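Local atomic coordinates of Methylcobalamin\: coenzyme M methyltransferase (Methanosarcina mazei, PDB entry 4AY8), a protein that catalyses transfer of the methyl group of methylcobalamin to coenzyme M, probably by activating the coenzyme M thiol on a zinc ion. Residues G156-A161 with Q183-A188; I207-P212 with T243-C248; R231-A236 with A259-E264; S267-I272 with P323-A328. All blocks are in the same frame, centred on the assembly; numbering follows the deposited sequence.

Contact 1: residues G156-A161 with Q183-A188; sequences GPVTVA and QALDIA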
loop_
_atom_site.group_PDB
_atom_site.type_symbol
_atom_site.label_atom_id
_atom_site.label_comp_id
_atom_site.label_asym_id
_atom_site.label_seq_id
_atom_site.Cartn_x
_atom_site.Cartn_y
_atom_site.Cartn_z
ATOM N N GLY A 156 6.597 3.656 2.407
ATOM C CA GLY A 156 7.785 2.804 2.489
ATOM C C GLY A 156 9.044 3.587 2.851
ATOM O O GLY A 156 9.045 4.821 2.828
ATOM N N PRO A 157 10.143 2.871 3.130
ATOM C CA PRO A 157 11.395 3.510 3.571
ATOM C C PRO A 157 11.985 4.559 2.612
ATOM O O PRO A 157 12.592 5.522 3.070
ATOM C CB PRO A 157 12.352 2.337 3.760
ATOM C CG PRO A 157 11.719 1.194 3.026
ATOM C CD PRO A 157 10.259 1.412 3.057
ATOM N N VAL A 158 11.789 4.413 1.305
ATOM C CA VAL A 158 12.357 5.392 0.383
ATOM C C VAL A 158 11.596 6.717 0.523
ATOM O O VAL A 158 12.174 7.808 0.628
ATOM C CB VAL A 158 12.332 4.887 -1.067
ATOM C CG1 VAL A 158 12.998 5.902 -2.030
ATOM C CG2 VAL A 158 13.011 3.520 -1.157
ATOM N N THR A 159 10.282 6.596 0.560
ATOM C CA THR A 159 9.427 7.739 0.695
ATOM C C THR A 159 9.592 8.393 2.079
ATOM O O THR A 159 9.513 9.612 2.199
ATOM C CB THR A 159 7.987 7.326 0.435
ATOM O OG1 THR A 159 7.893 6.794 -0.903
ATOM C CG2 THR A 159 7.031 8.500 0.627
ATOM N N VAL A 160 9.809 7.592 3.116
ATOM C CA VAL A 160 10.078 8.126 4.449
ATOM C C VAL A 160 11.377 8.964 4.455
ATOM O O VAL A 160 11.395 10.090 4.933
ATOM C CB VAL A 160 10.156 7.006 5.506
ATOM C CG1 VAL A 160 10.707 7.550 6.838
ATOM C CG2 VAL A 160 8.783 6.352 5.717
ATOM N N ALA A 161 12.461 8.415 3.918
ATOM C CA ALA A 161 13.708 9.153 3.824
ATOM C C ALA A 161 13.511 10.484 3.088
ATOM O O ALA A 161 13.908 11.552 3.572
ATOM C CB ALA A 161 14.777 8.299 3.132
ATOM N N GLN A 183 22.531 7.207 5.026
ATOM C CA GLN A 183 22.193 7.390 6.432
ATOM C C GLN A 183 20.711 7.691 6.597
ATOM O O GLN A 183 20.069 7.151 7.492
ATOM C CB GLN A 183 23.026 8.510 7.079
ATOM C CG GLN A 183 24.463 8.097 7.441
ATOM C CD GLN A 183 25.323 9.277 7.897
ATOM O OE1 GLN A 183 24.971 10.438 7.689
ATOM N NE2 GLN A 183 26.449 8.976 8.534
ATOM N N ALA A 184 20.175 8.562 5.746
ATOM C CA ALA A 184 18.748 8.870 5.775
ATOM C C ALA A 184 17.937 7.597 5.502
ATOM O O ALA A 184 16.945 7.313 6.179
ATOM C CB ALA A 184 18.400 9.951 4.754
ATOM N N LEU A 185 18.356 6.834 4.500
ATOM C CA LEU A 185 17.665 5.604 4.169
ATOM C C LEU A 185 17.691 4.594 5.328
ATOM O O LEU A 185 16.712 3.891 5.543
ATOM C CB LEU A 185 18.240 4.988 2.899
ATOM C CG LEU A 185 17.759 5.647 1.613
ATOM C CD1 LEU A 185 18.677 5.274 0.438
ATOM C CD2 LEU A 185 16.303 5.296 1.327
ATOM N N ASP A 186 18.799 4.520 6.072
ATOM C CA ASP A 186 18.908 3.543 7.165
ATOM C C ASP A 186 17.991 3.915 8.354
ATOM O O ASP A 186 17.349 3.060 8.963
ATOM C CB ASP A 186 20.354 3.391 7.635
ATOM C CG ASP A 186 21.243 2.711 6.605
ATOM O OD1 ASP A 186 20.725 1.984 5.728
ATOM O OD2 ASP A 186 22.471 2.922 6.665
ATOM N N ILE A 187 17.942 5.201 8.672
ATOM C CA ILE A 187 17.059 5.697 9.706
ATOM C C ILE A 187 15.602 5.432 9.317
ATOM O O ILE A 187 14.810 4.925 10.127
ATOM C CB ILE A 187 17.282 7.208 9.934
ATOM C CG1 ILE A 187 18.635 7.443 10.625
ATOM C CG2 ILE A 187 16.149 7.792 10.735
ATOM C CD1 ILE A 187 19.113 8.891 10.570
ATOM N N ALA A 188 15.265 5.757 8.068
ATOM C CA ALA A 188 13.912 5.546 7.544
ATOM C C ALA A 188 13.498 4.075 7.610
ATOM O O ALA A 188 12.357 3.762 7.911
ATOM C CB ALA A 188 13.812 6.042 6.120
#
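Ala-188 sets its methyl group onto the first turn of the helix that starts at Pro-157, and three neighbours define its seat. Ala-188 CB lies 3.3 Å from Pro-157 O, 3.5 Å from Ala-161 N and 3.5 Å from Val-160 CG1. The first two atoms are partners in a hydrogen bond of that turn, so the methyl rests directly against helical backbone. Val-160 reaches it with one branch: CG1 stands anti to the backbone N (chi1 169°) and thereby faces the 183-188 segment. Ala-161 adds its methyl beside that of Ala-188, CB to CB 3.9 Å, and beside Ala-184. Leu-185, one turn before Ala-188, comes in alongside. Its CB bond does not point at the partner, but with CG anti to the carbonyl carbon (chi1 -79°) Leu-185 CD2 is brought to 3.8 Å from Ala-161 CB and 4.1 Å from Val-158 CA. The small side chains of three alanines are consistent with the close approach, 8.1 Å between the segment axes, which cross at 119°. The contact is apolar and buried, a helix-helix crossing of the barrel's outer layer. Phe-170 of helix 167-176 covers Val-158, Ala-161 and Leu-185, and helix 221-238 brings Leu-228 to both Val-158 and Leu-185. Gly-156, the N-cap residue, is tied by a backbone hydrogen bond to Ala-210 of strand 206-210.

Contact 2: residues I207-P212 with T243-C248; sequences IAIADP and TVLHIC. With ZN (zinc ion), chain D; COM (1-thioethanesulfonic acid), chain C.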
loop_
_atom_site.group_PDB
_atom_site.type_symbol
_atom_site.label_atom_id
_atom_site.label_comp_id
_atom_site.label_asym_id
_atom_site.label_seq_id
_atom_site.Cartn_x
_atom_site.Cartn_y
_atom_site.Cartn_z
ATOM N N ILE A 207 1.277 -6.473 5.581
ATOM C CA ILE A 207 1.760 -5.107 5.578
ATOM C C ILE A 207 2.042 -4.710 4.140
ATOM O O ILE A 207 2.896 -5.303 3.488
ATOM C CB ILE A 207 3.036 -4.931 6.408
ATOM C CG1 ILE A 207 2.836 -5.496 7.810
ATOM C CG2 ILE A 207 3.444 -3.435 6.445
ATOM C CD1 ILE A 207 1.773 -4.751 8.650
ATOM N N ALA A 208 1.318 -3.712 3.656
ATOM C CA ALA A 208 1.458 -3.244 2.280
ATOM C C ALA A 208 2.053 -1.845 2.255
ATOM O O ALA A 208 1.381 -0.868 2.574
ATOM C CB ALA A 208 0.102 -3.257 1.558
ATOM N N ILE A 209 3.322 -1.751 1.882
ATOM C CA ILE A 209 3.983 -0.458 1.840
ATOM C C ILE A 209 3.829 0.151 0.454
ATOM O O ILE A 209 3.828 -0.556 -0.571
ATOM C CB ILE A 209 5.487 -0.511 2.275
ATOM C CG1 ILE A 209 6.358 -1.211 1.243
ATOM C CG2 ILE A 209 5.659 -1.196 3.622
ATOM C CD1 ILE A 209 7.833 -1.219 1.602
ATOM N N ALA A 210 3.650 1.465 0.441
ATOM C CA ALA A 210 3.565 2.242 -0.779
ATOM C C ALA A 210 4.786 3.150 -0.822
ATOM O O ALA A 210 4.969 4.021 0.040
ATOM C CB ALA A 210 2.282 3.057 -0.807
ATOM N N ASP A 211 5.619 2.957 -1.834
ATOM C CA ASP A 211 6.861 3.691 -1.930
ATOM C C ASP A 211 6.983 4.424 -3.274
ATOM O O ASP A 211 7.820 4.082 -4.110
ATOM C CB ASP A 211 8.028 2.719 -1.713
ATOM C CG ASP A 211 9.095 3.284 -0.811
ATOM O OD1 ASP A 211 9.101 4.521 -0.625
ATOM O OD2 ASP A 211 9.920 2.500 -0.292
ATOM N N PRO A 212 6.151 5.448 -3.487
ATOM C CA PRO A 212 6.127 6.117 -4.794
ATOM C C PRO A 212 7.459 6.754 -5.198
ATOM O O PRO A 212 7.756 6.871 -6.389
ATOM C CB PRO A 212 5.050 7.193 -4.630
ATOM C CG PRO A 212 4.884 7.371 -3.149
ATOM C CD PRO A 212 5.210 6.053 -2.529
ATOM N N THR A 243 4.172 -9.550 3.270
ATOM C CA THR A 243 4.222 -8.141 2.896
ATOM C C THR A 243 3.950 -7.935 1.402
ATOM O O THR A 243 4.127 -8.848 0.581
ATOM C CB THR A 243 5.596 -7.494 3.230
ATOM O OG1 THR A 243 6.622 -8.179 2.514
ATOM C CG2 THR A 243 5.889 -7.501 4.742
ATOM N N VAL A 244 3.520 -6.725 1.069
ATOM C CA VAL A 244 3.349 -6.296 -0.311
ATOM C C VAL A 244 4.078 -4.967 -0.546
ATOM O O VAL A 244 4.042 -4.058 0.293
ATOM C CB VAL A 244 1.860 -6.124 -0.673
ATOM C CG1 VAL A 244 1.716 -5.418 -2.025
ATOM C CG2 VAL A 244 1.123 -7.487 -0.670
ATOM N N LEU A 245 4.734 -4.876 -1.700
ATOM C CA LEU A 245 5.445 -3.676 -2.128
ATOM C C LEU A 245 4.722 -3.033 -3.294
ATOM O O LEU A 245 4.673 -3.596 -4.393
ATOM C CB LEU A 245 6.868 -4.023 -2.547
ATOM C CG LEU A 245 7.653 -2.898 -3.205
ATOM C CD1 LEU A 245 7.798 -1.698 -2.248
ATOM C CD2 LEU A 245 9.008 -3.409 -3.714
ATOM N N HIS A 246 4.159 -1.851 -3.044
ATOM C CA HIS A 246 3.492 -1.059 -4.064
ATOM C C HIS A 246 4.390 0.063 -4.550
ATOM O O HIS A 246 4.844 0.882 -3.761
ATOM C CB HIS A 246 2.208 -0.431 -3.499
ATOM C CG HIS A 246 1.570 0.546 -4.428
ATOM N ND1 HIS A 246 0.841 0.155 -5.531
ATOM C CD2 HIS A 246 1.598 1.899 -4.452
ATOM C CE1 HIS A 246 0.437 1.231 -6.185
ATOM N NE2 HIS A 246 0.883 2.297 -5.552
ATOM N N ILE A 247 4.629 0.132 -5.857
ATOM C CA ILE A 247 5.342 1.267 -6.436
ATOM C C ILE A 247 4.634 1.638 -7.719
ATOM O O ILE A 247 4.512 0.819 -8.637
ATOM C CB ILE A 247 6.848 0.961 -6.721
ATOM C CG1 ILE A 247 7.608 0.597 -5.428
ATOM C CG2 ILE A 247 7.531 2.143 -7.406
ATOM C CD1 ILE A 247 9.022 0.075 -5.666
ATOM N N CYS A 248 4.148 2.872 -7.787
ATOM C CA CYS A 248 3.380 3.301 -8.932
ATOM C C CYS A 248 4.285 3.799 -10.065
ATOM O O CYS A 248 5.513 3.812 -9.942
ATOM C CB CYS A 248 2.283 4.327 -8.527
ATOM S SG CYS A 248 2.559 5.300 -7.021
HETATM ZN ZN ZN D . 0.666 4.450 -5.800
HETATM C C1 COM C . -0.495 5.115 -3.123
HETATM C C2 COM C . -0.813 5.811 -1.808
HETATM S S1 COM C . 1.179 5.502 -3.755
HETATM S S2 COM C . -2.370 5.541 -1.245
HETATM O O1S COM C . -3.338 6.268 -2.064
HETATM O O2S COM C . -2.418 6.121 0.117
HETATM O O3S COM C . -2.740 4.127 -1.195
#
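Neighbouring parallel strands of the TIM barrel, the two ends of a beta-alpha-beta unit built round helix 221-238, meet here and run into the zinc site. Ile-207 pairs with Thr-243, and the register continues to Ala-210 with His-246. Four backbone bonds hold it, among them His-246 N to Ile-209 O at 2.8 Å; Asp-211 N to His-246 O (2.9 Å, 174° at the hydrogen) carries the pairing one residue past the strand. On one face Ile-209 CG1 packs 3.8 Å from Leu-245 CD1, both side chains also meeting Phe-263. On the other face stand Ala-208, Val-244, Ala-210 and His-246. The His-246 ring, with CG anti to the backbone N (chi1 172°), binds zinc through NE2 at 2.2 Å, while ND1 is hydrogen-bonded to Ser-267. Cys-248 SG and coenzyme M S1 each bind the zinc at 2.4 Å; Cys-325 supplies the fourth ligand. S1 of coenzyme M lies at the edge of the imidazole, near its plane, and 4.0 Å from Ala-210 CB. Direct sulfur-zinc bonding would probably lower the pKa of the coenzyme M thiol, consistent with a metal-bound thiolate as the methyl acceptor.

Contact 3: residues R231-A236 with A259-E264; sequences RLQKFA and ADCGFE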
loop_
_atom_site.group_PDB
_atom_site.type_symbol
_atom_site.label_atom_id
_atom_site.label_comp_id
_atom_site.label_asym_id
_atom_site.label_seq_id
_atom_site.Cartn_x
_atom_site.Cartn_y
_atom_site.Cartn_z
ATOM N N ARG A 231 17.642 -1.666 1.260
ATOM C CA ARG A 231 16.774 -1.231 2.358
ATOM C C ARG A 231 15.379 -1.851 2.275
ATOM O O ARG A 231 14.788 -2.220 3.301
ATOM C CB ARG A 231 16.654 0.289 2.397
ATOM C CG ARG A 231 17.816 0.983 3.071
ATOM C CD ARG A 231 18.984 1.256 2.105
ATOM N NE ARG A 231 20.193 1.605 2.845
ATOM C CZ ARG A 231 21.390 1.801 2.298
ATOM N NH1 ARG A 231 21.557 1.702 0.980
ATOM N NH2 ARG A 231 22.419 2.091 3.076
ATOM N N LEU A 232 14.855 -1.981 1.062
ATOM C CA LEU A 232 13.582 -2.646 0.873
ATOM C C LEU A 232 13.698 -4.121 1.247
ATOM O O LEU A 232 12.812 -4.665 1.889
ATOM C CB LEU A 232 13.074 -2.446 -0.555
ATOM C CG LEU A 232 12.586 -1.037 -0.908
ATOM C CD1 LEU A 232 12.464 -0.858 -2.426
ATOM C CD2 LEU A 232 11.262 -0.695 -0.241
ATOM N N GLN A 233 14.814 -4.751 0.885
ATOM C CA GLN A 233 15.117 -6.114 1.323
ATOM C C GLN A 233 15.247 -6.238 2.838
ATOM O O GLN A 233 14.759 -7.200 3.433
ATOM C CB GLN A 233 16.397 -6.628 0.658
ATOM C CG GLN A 233 16.196 -7.084 -0.763
ATOM C CD GLN A 233 17.510 -7.308 -1.497
ATOM O OE1 GLN A 233 18.547 -6.762 -1.110
ATOM N NE2 GLN A 233 17.465 -8.098 -2.565
ATOM N N LYS A 234 15.907 -5.275 3.468
ATOM C CA LYS A 234 16.016 -5.285 4.918
ATOM C C LYS A 234 14.622 -5.152 5.567
ATOM O O LYS A 234 14.311 -5.794 6.574
ATOM C CB LYS A 234 16.946 -4.168 5.380
ATOM C CG LYS A 234 17.239 -4.187 6.867
ATOM C CD LYS A 234 18.038 -5.421 7.215
ATOM C CE LYS A 234 18.512 -5.403 8.670
ATOM N NZ LYS A 234 19.716 -6.279 8.848
ATOM N N PHE A 235 13.772 -4.321 4.980
ATOM C CA PHE A 235 12.429 -4.160 5.486
ATOM C C PHE A 235 11.650 -5.480 5.427
ATOM O O PHE A 235 11.182 -5.977 6.451
ATOM C CB PHE A 235 11.676 -3.071 4.712
ATOM C CG PHE A 235 10.254 -2.934 5.133
ATOM C CD1 PHE A 235 9.273 -3.722 4.563
ATOM C CD2 PHE A 235 9.900 -2.048 6.136
ATOM C CE1 PHE A 235 7.959 -3.620 4.970
ATOM C CE2 PHE A 235 8.591 -1.937 6.548
ATOM C CZ PHE A 235 7.615 -2.725 5.961
ATOM N N ALA A 236 11.516 -6.034 4.226
ATOM C CA ALA A 236 10.749 -7.256 4.026
ATOM C C ALA A 236 11.194 -8.384 4.951
ATOM O O ALA A 236 10.359 -9.057 5.548
ATOM C CB ALA A 236 10.821 -7.701 2.588
ATOM N N ALA A 259 10.993 -7.847 -7.458
ATOM C CA ALA A 259 10.749 -9.261 -7.205
ATOM C C ALA A 259 11.840 -9.923 -6.363
ATOM O O ALA A 259 11.624 -10.996 -5.814
ATOM C CB ALA A 259 10.543 -10.001 -8.512
ATOM N N ASP A 260 13.008 -9.291 -6.274
ATOM C CA ASP A 260 14.094 -9.753 -5.407
ATOM C C ASP A 260 14.032 -9.204 -3.961
ATOM O O ASP A 260 14.864 -9.552 -3.133
ATOM C CB ASP A 260 15.447 -9.346 -5.995
ATOM C CG ASP A 260 15.818 -10.124 -7.246
ATOM O OD1 ASP A 260 15.302 -11.240 -7.463
ATOM O OD2 ASP A 260 16.645 -9.608 -8.010
ATOM N N CYS A 261 13.067 -8.350 -3.655
ATOM C CA CYS A 261 13.115 -7.615 -2.405
ATOM C C CYS A 261 12.540 -8.308 -1.171
ATOM O O CYS A 261 12.603 -7.746 -0.070
ATOM C CB CYS A 261 12.454 -6.253 -2.571
ATOM S SG CYS A 261 13.440 -5.088 -3.499
ATOM N N GLY A 262 11.972 -9.491 -1.338
ATOM C CA GLY A 262 11.478 -10.267 -0.197
ATOM C C GLY A 262 10.017 -10.024 0.173
ATOM O O GLY A 262 9.530 -10.578 1.146
ATOM N N PHE A 263 9.323 -9.186 -0.588
ATOM C CA PHE A 263 7.885 -9.053 -0.451
ATOM C C PHE A 263 7.194 -10.178 -1.242
ATOM O O PHE A 263 7.578 -10.485 -2.380
ATOM C CB PHE A 263 7.413 -7.699 -0.974
ATOM C CG PHE A 263 8.066 -6.523 -0.314
ATOM C CD1 PHE A 263 9.362 -6.159 -0.634
ATOM C CD2 PHE A 263 7.371 -5.764 0.613
ATOM C CE1 PHE A 263 9.961 -5.077 -0.024
ATOM C CE2 PHE A 263 7.962 -4.677 1.214
ATOM C CZ PHE A 263 9.260 -4.333 0.898
ATOM N N GLU A 264 6.181 -10.797 -0.635
ATOM C CA GLU A 264 5.426 -11.858 -1.291
ATOM C C GLU A 264 4.768 -11.357 -2.585
ATOM O O GLU A 264 4.812 -12.034 -3.626
ATOM C CB GLU A 264 4.374 -12.426 -0.345
ATOM C CG GLU A 264 4.899 -13.466 0.655
ATOM C CD GLU A 264 5.647 -12.862 1.838
ATOM O OE1 GLU A 264 5.616 -11.632 2.042
ATOM O OE2 GLU A 264 6.271 -13.637 2.578
HETATM O O HOH W 1 14.505 -9.653 1.870
#
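Gln-233 makes the direct hydrogen bond of this contact, its NE2 donating to Asp-260 O at 3.0 Å. The bond is nearly straight, 171° at the hydrogen, and the acceptor lies in the amide plane, although NE2 stands well above the carbonyl plane of Asp-260. CG anti to the carbonyl carbon and an extended chain beyond it bring the amide there. An alanine here would remove that amide and is likely to leave Asp-260 O without this donor and the turn less firmly held to the helix. Weaker polar contacts converge on Cys-261 O: Gln-233 CA approaches it to 3.3 Å as a CA-H...O contact, and a water on Gln-233 O gives it a weak bond. Ala-236 CB lies over one face of the Phe-263 ring, 3.9 Å from its centroid, a CH-pi contact. The Phe-235 and Phe-263 rings meet rim to rim with planes at 12°, CD1 of Phe-235 being 3.7 Å from CZ of Phe-263. Among other apolar contacts, Leu-232 CB touches Cys-261 SG at 4.0 Å. Gly-262, with phi 91°, turns the chain close to Ala-236. Amide bond and water thus help fix the turn's backbone, while Phe-263 fills the buried side.

Contact 4: residues S267-I272 with P323-A328; sequences SVEEKI and PGCGIA. With ZN (zinc ion), chain D; COM (1-thioethanesulfonic acid), chain C.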
loop_
_atom_site.group_PDB
_atom_site.type_symbol
_atom_site.label_atom_id
_atom_site.label_comp_id
_atom_site.label_asym_id
_atom_site.label_seq_id
_atom_site.Cartn_x
_atom_site.Cartn_y
_atom_site.Cartn_z
ATOM N N SER A 267 2.617 -4.798 -5.894
ATOM C CA SER A 267 1.427 -4.071 -6.328
ATOM C C SER A 267 1.842 -3.030 -7.352
ATOM O O SER A 267 2.652 -2.163 -7.059
ATOM C CB SER A 267 0.730 -3.405 -5.150
ATOM O OG SER A 267 -0.258 -2.471 -5.574
ATOM N N VAL A 268 1.252 -3.104 -8.540
ATOM C CA VAL A 268 1.629 -2.225 -9.648
ATOM C C VAL A 268 0.409 -1.607 -10.324
ATOM O O VAL A 268 -0.713 -2.079 -10.167
ATOM C CB VAL A 268 2.460 -2.979 -10.702
ATOM C CG1 VAL A 268 3.732 -3.586 -10.069
ATOM C CG2 VAL A 268 1.628 -4.051 -11.376
ATOM N N GLU A 269 0.649 -0.541 -11.071
ATOM C CA GLU A 269 -0.386 0.121 -11.835
ATOM C C GLU A 269 -0.501 -0.468 -13.238
ATOM O O GLU A 269 0.246 -1.375 -13.620
ATOM C CB GLU A 269 -0.057 1.612 -11.994
ATOM C CG GLU A 269 -0.060 2.429 -10.739
ATOM C CD GLU A 269 -0.072 3.921 -11.045
ATOM O OE1 GLU A 269 0.953 4.445 -11.558
ATOM O OE2 GLU A 269 -1.126 4.550 -10.779
ATOM N N GLU A 270 -1.406 0.124 -14.011
ATOM C CA GLU A 270 -1.650 -0.246 -15.398
ATOM C C GLU A 270 -0.485 0.149 -16.301
ATOM O O GLU A 270 -0.389 -0.303 -17.434
ATOM C CB GLU A 270 -2.934 0.422 -15.907
ATOM C CG GLU A 270 -2.817 1.929 -16.177
ATOM C CD GLU A 270 -3.022 2.808 -14.946
ATOM O OE1 GLU A 270 -2.891 2.321 -13.806
ATOM O OE2 GLU A 270 -3.301 4.016 -15.132
ATOM N N LYS A 271 0.381 1.007 -15.786
ATOM C CA LYS A 271 1.482 1.549 -16.559
ATOM C C LYS A 271 2.570 0.523 -16.862
ATOM O O LYS A 271 3.472 0.789 -17.669
ATOM C CB LYS A 271 2.066 2.763 -15.843
ATOM C CG LYS A 271 1.110 3.928 -15.815
ATOM C CD LYS A 271 1.747 5.190 -15.301
ATOM C CE LYS A 271 0.757 6.353 -15.298
ATOM N NZ LYS A 271 0.015 6.474 -16.580
ATOM N N ILE A 272 2.498 -0.658 -16.251
ATOM C CA ILE A 272 3.406 -1.727 -16.659
ATOM C C ILE A 272 2.916 -2.390 -17.965
ATOM O O ILE A 272 3.626 -3.193 -18.566
ATOM C CB ILE A 272 3.593 -2.827 -15.572
ATOM C CG1 ILE A 272 2.280 -3.534 -15.300
ATOM C CG2 ILE A 272 4.191 -2.253 -14.279
ATOM C CD1 ILE A 272 2.449 -4.980 -14.880
ATOM N N PRO A 323 -7.026 -2.456 -7.445
ATOM C CA PRO A 323 -6.745 -1.170 -8.059
ATOM C C PRO A 323 -5.233 -0.983 -8.232
ATOM O O PRO A 323 -4.472 -1.483 -7.424
ATOM C CB PRO A 323 -7.282 -0.163 -7.035
ATOM C CG PRO A 323 -8.281 -0.916 -6.227
ATOM C CD PRO A 323 -7.823 -2.335 -6.216
ATOM N N GLY A 324 -4.822 -0.274 -9.279
ATOM C CA GLY A 324 -3.424 0.008 -9.541
ATOM C C GLY A 324 -2.738 0.899 -8.515
ATOM O O GLY A 324 -1.544 0.755 -8.278
ATOM N N CYS A 325 -3.485 1.828 -7.935
ATOM C CA CYS A 325 -2.974 2.745 -6.909
ATOM C C CYS A 325 -4.101 2.955 -5.893
ATOM O O CYS A 325 -5.062 2.172 -5.849
ATOM C CB CYS A 325 -2.526 4.075 -7.550
ATOM S SG CYS A 325 -1.492 5.160 -6.517
ATOM N N GLY A 326 -3.975 3.977 -5.059
ATOM C CA GLY A 326 -5.046 4.366 -4.149
ATOM C C GLY A 326 -6.349 4.560 -4.907
ATOM O O GLY A 326 -6.353 5.064 -6.017
ATOM N N ILE A 327 -7.459 4.136 -4.319
ATOM C CA ILE A 327 -8.765 4.414 -4.909
ATOM C C ILE A 327 -9.005 5.915 -4.798
ATOM O O ILE A 327 -8.812 6.504 -3.735
ATOM C CB ILE A 327 -9.889 3.637 -4.221
ATOM C CG1 ILE A 327 -9.590 2.128 -4.264
ATOM C CG2 ILE A 327 -11.269 3.963 -4.870
ATOM C CD1 ILE A 327 -10.658 1.243 -3.612
ATOM N N ALA A 328 -9.359 6.545 -5.911
ATOM C CA ALA A 328 -9.679 7.974 -5.901
ATOM C C ALA A 328 -10.937 8.167 -5.046
ATOM O O ALA A 328 -11.912 7.441 -5.187
ATOM C CB ALA A 328 -9.886 8.503 -7.320
HETATM ZN ZN ZN D . 0.666 4.450 -5.800
HETATM C C1 COM C . -0.495 5.115 -3.123
HETATM C C2 COM C . -0.813 5.811 -1.808
HETATM S S1 COM C . 1.179 5.502 -3.755
HETATM S S2 COM C . -2.370 5.541 -1.245
HETATM O O1S COM C . -3.338 6.268 -2.064
HETATM O O2S COM C . -2.418 6.121 0.117
HETATM O O3S COM C . -2.740 4.127 -1.195
HETATM O O HOH W 2 -1.938 -2.745 -7.459
#
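A water bridges the two loops, lying 2.8 Å from Pro-323 O and 3.0 Å from Val-268 O; Ser-267 OG is close to it too, and is also hydrogen-bonded to His-246 ND1. Beside it the backbones come together at Gly-324, whose CA makes a CA-H...O contact with Val-268 O (3.5 Å, 141° at the hydrogen). Having no side chain, Gly-324 lets its CA come close to that of Glu-269; a CB would point into Glu-269. Glu-269 then runs alongside the opposing loop. Its CG, anti to the carbonyl carbon, is 3.3 Å from Gly-324 O, and its extended chain carries OE2 to 3.6 Å from Cys-325 CB, while OE1 is held by the backbone N of Gly-249. With SG anti to the backbone N (chi1 -165°), Cys-325 points its sulfur into the site, where SG binds zinc at 2.4 Å. One residue on, Gly-326 CA lies 3.3 Å from sulfonate oxygen O1S of coenzyme M, where a side chain would collide with the ligand. Loops after strands 265-267 and 320-323 thus help build the metal and substrate site at the C-terminal ends of the strands, the usual place for an active site in a TIM barrel.

Overall arrangement
From the N terminus, contact 1 comes first, closing the helical passage between 156-161 and 183-188 before any other contact opens. Helix 178-202 then leads into strand 206-210, where contact 2 begins; Thr-159 OG1 to Asp-211 OD1 (2.6 Å) joins the two. Contacts 2 and 3 cross, since their segments alternate: the chain leaves strand 206-210, passes through helix 221-238 with its 231-236 segment, and returns in strand 242-246, after which 259-264 closes contact 3. Contact 4 opens almost at once at 267-272 and makes the longest closure, to 323-328. Contacts 2 and 4 share zinc and coenzyme M, whereas contacts 1 and 3 join outer helices and a connecting loop around the barrel strands.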